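Local coordinates for tonb-dependent siderophore receptor (PDB 5FR8), which probably takes up iron-loaded siderophores at the outer membrane and may bind ferric enterobactin with micromolar affinity, at residues R294-L299 and Q315-H320. Residues are numbered along the deposited sequence; the frame is centred on the assembly and turned at random.
Sequences RDSYAL and QYDKTH
Asp-317 takes hydrogen bonds from Arg-294, Ser-296 and Gln-315 on the buried face of this antiparallel strand pair. Arg-294 NH2 lies 2.6 Å from Asp-317 OD2, in a salt bridge, and NH1 of the same guanidinium bonds to that oxygen too. Arg-294 is paired with Thr-319, so it reaches Asp-317 diagonally, two residues along, and bends at chi3 (141°) to bring both nitrogens to one oxygen. The guanidinium and carboxylate planes stand 68° apart rather than flush, and both N-H bonds are strongly bent and weak. Asp-317 OD1 has two donors approaching from opposite faces of the carboxylate plane: Ser-296 OG at 2.6 Å from OD1, and Gln-315 NE2 at 3.0 Å from it. With donors on both oxygens, the carboxylate's rotation is probably fixed, and Arg-294 probably balances part of its charge. Ala-298 CB packs on Gln-315 CB at the end of this row.

The other face is looser. Tyr-297 and Tyr-316 run alongside each other in the same direction, their rings coming closest at Tyr-297 CD1 and Tyr-316 CD2, 4.1 Å apart; Tyr-316 OH is held by Glu-348. Asp-295 and Lys-318 are paired by their backbones, Asp-295 N to Lys-318 O and Lys-318 N to Asp-295 O both measuring 2.8 Å, while the extended lysine carries its amine away from the aspartate.

The two strands, 290-305 and 308-323, form a hairpin in the wall of the TonB-dependent receptor barrel, flanked by strands 250-264 and 343-361. Their buried face looks inward onto the plug: Arg-294 makes a cation-pi contact with Trp-126, Thr-319 hydrogen-bonds Ser-106, and Ala-298 and Gln-315 rest on Lys-102 of strand 102-103.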
loop_
_atom_site.group_PDB
_atom_site.type_symbol
_atom_site.label_atom_id
_atom_site.label_comp_id
_atom_site.label_asym_id
_atom_site.label_seq_id
_atom_site.Cartn_x
_atom_site.Cartn_y
_atom_site.Cartn_z
ATOM N N ARG A 294 -8.832 -12.256 6.703
ATOM C CA ARG A 294 -9.677 -11.354 5.977
ATOM C C ARG A 294 -10.826 -12.067 5.288
ATOM O O ARG A 294 -10.616 -12.952 4.473
ATOM C CB ARG A 294 -8.855 -10.656 4.940
ATOM C CG ARG A 294 -9.540 -9.467 4.316
ATOM C CD ARG A 294 -8.737 -8.914 3.167
ATOM N NE ARG A 294 -9.635 -8.510 2.093
ATOM C CZ ARG A 294 -10.367 -7.408 2.122
ATOM N NH1 ARG A 294 -10.300 -6.597 3.183
ATOM N NH2 ARG A 294 -11.167 -7.136 1.090
ATOM N N ASP A 295 -12.044 -11.662 5.601
ATOM C CA ASP A 295 -13.238 -12.179 4.925
ATOM C C ASP A 295 -13.980 -11.034 4.230
ATOM O O ASP A 295 -14.043 -9.933 4.751
ATOM C CB ASP A 295 -14.161 -12.843 5.948
ATOM C CG ASP A 295 -13.600 -14.170 6.486
ATOM O OD1 ASP A 295 -12.493 -14.545 6.095
ATOM O OD2 ASP A 295 -14.244 -14.841 7.297
ATOM N N SER A 296 -14.540 -11.288 3.058
ATOM C CA SER A 296 -15.107 -10.223 2.238
ATOM C C SER A 296 -16.286 -10.731 1.448
ATOM O O SER A 296 -16.204 -11.774 0.803
ATOM C CB SER A 296 -14.050 -9.696 1.257
ATOM O OG SER A 296 -14.326 -8.365 0.819
ATOM N N TYR A 297 -17.376 -9.978 1.474
ATOM C CA TYR A 297 -18.569 -10.306 0.677
ATOM C C TYR A 297 -18.993 -9.073 -0.113
ATOM O O TYR A 297 -19.098 -7.992 0.438
ATOM C CB TYR A 297 -19.728 -10.719 1.559
ATOM C CG TYR A 297 -19.376 -11.737 2.590
ATOM C CD1 TYR A 297 -18.454 -11.434 3.585
ATOM C CD2 TYR A 297 -19.989 -12.988 2.606
ATOM C CE1 TYR A 297 -18.129 -12.355 4.547
ATOM C CE2 TYR A 297 -19.654 -13.922 3.573
ATOM C CZ TYR A 297 -18.722 -13.593 4.541
ATOM O OH TYR A 297 -18.333 -14.474 5.514
ATOM N N ALA A 298 -19.253 -9.229 -1.397
ATOM C CA ALA A 298 -19.811 -8.124 -2.131
ATOM C C ALA A 298 -20.941 -8.605 -3.002
ATOM O O ALA A 298 -20.937 -9.744 -3.459
ATOM C CB ALA A 298 -18.761 -7.470 -2.955
ATOM N N LEU A 299 -21.912 -7.724 -3.197
ATOM C CA LEU A 299 -23.065 -7.984 -4.033
ATOM C C LEU A 299 -23.230 -6.776 -4.943
ATOM O O LEU A 299 -23.228 -5.629 -4.487
ATOM C CB LEU A 299 -24.298 -8.141 -3.156
ATOM C CG LEU A 299 -25.543 -8.815 -3.730
ATOM C CD1 LEU A 299 -25.280 -10.248 -4.165
ATOM C CD2 LEU A 299 -26.607 -8.794 -2.661
ATOM N N GLN A 315 -20.840 -4.035 -0.017
ATOM C CA GLN A 315 -19.764 -4.906 0.458
ATOM C C GLN A 315 -19.548 -4.828 1.981
ATOM O O GLN A 315 -19.725 -3.779 2.606
ATOM C CB GLN A 315 -18.458 -4.677 -0.312
ATOM C CG GLN A 315 -17.627 -3.495 0.135
ATOM C CD GLN A 315 -16.210 -3.533 -0.434
ATOM O OE1 GLN A 315 -15.801 -2.635 -1.187
ATOM N NE2 GLN A 315 -15.435 -4.543 -0.038
ATOM N N TYR A 316 -19.166 -5.970 2.544
ATOM C CA TYR A 316 -18.896 -6.149 3.978
ATOM C C TYR A 316 -17.534 -6.856 4.103
ATOM O O TYR A 316 -17.294 -7.893 3.478
ATOM C CB TYR A 316 -20.032 -6.969 4.629
ATOM C CG TYR A 316 -19.790 -7.376 6.062
ATOM C CD1 TYR A 316 -19.738 -6.431 7.071
ATOM C CD2 TYR A 316 -19.624 -8.717 6.404
ATOM C CE1 TYR A 316 -19.496 -6.799 8.382
ATOM C CE2 TYR A 316 -19.389 -9.095 7.708
ATOM C CZ TYR A 316 -19.322 -8.131 8.690
ATOM O OH TYR A 316 -19.072 -8.498 10.001
ATOM N N ASP A 317 -16.631 -6.260 4.872
ATOM C CA ASP A 317 -15.277 -6.802 5.072
ATOM C C ASP A 317 -14.997 -7.000 6.543
ATOM O O ASP A 317 -15.301 -6.141 7.367
ATOM C CB ASP A 317 -14.222 -5.863 4.497
ATOM C CG ASP A 317 -14.036 -6.047 3.004
ATOM O OD1 ASP A 317 -15.026 -6.389 2.316
ATOM O OD2 ASP A 317 -12.906 -5.850 2.517
ATOM N N LYS A 318 -14.417 -8.146 6.870
ATOM C CA LYS A 318 -14.099 -8.498 8.259
ATOM C C LYS A 318 -12.614 -8.898 8.386
ATOM O O LYS A 318 -12.153 -9.864 7.777
ATOM C CB LYS A 318 -15.004 -9.643 8.725
ATOM C CG LYS A 318 -15.207 -9.692 10.230
ATOM C CD LYS A 318 -16.057 -10.875 10.664
ATOM C CE LYS A 318 -16.219 -10.883 12.178
ATOM N NZ LYS A 318 -17.087 -12.000 12.640
ATOM N N THR A 319 -11.874 -8.153 9.188
ATOM C CA THR A 319 -10.480 -8.414 9.324
ATOM C C THR A 319 -10.134 -8.616 10.760
ATOM O O THR A 319 -10.545 -7.821 11.600
ATOM C CB THR A 319 -9.668 -7.241 8.822
ATOM O OG1 THR A 319 -9.924 -7.055 7.430
ATOM C CG2 THR A 319 -8.236 -7.512 8.985
ATOM N N HIS A 320 -9.411 -9.705 11.043
ATOM C CA HIS A 320 -8.837 -9.954 12.369
ATOM C C HIS A 320 -7.333 -9.873 12.301
ATOM O O HIS A 320 -6.725 -10.338 11.335
ATOM C CB HIS A 320 -9.211 -11.338 12.906
ATOM C CG HIS A 320 -10.645 -11.467 13.280
ATOM N ND1 HIS A 320 -11.589 -11.984 12.427
ATOM C CD2 HIS A 320 -11.304 -11.131 14.412
ATOM C CE1 HIS A 320 -12.769 -11.971 13.021
ATOM N NE2 HIS A 320 -12.621 -11.461 14.228
#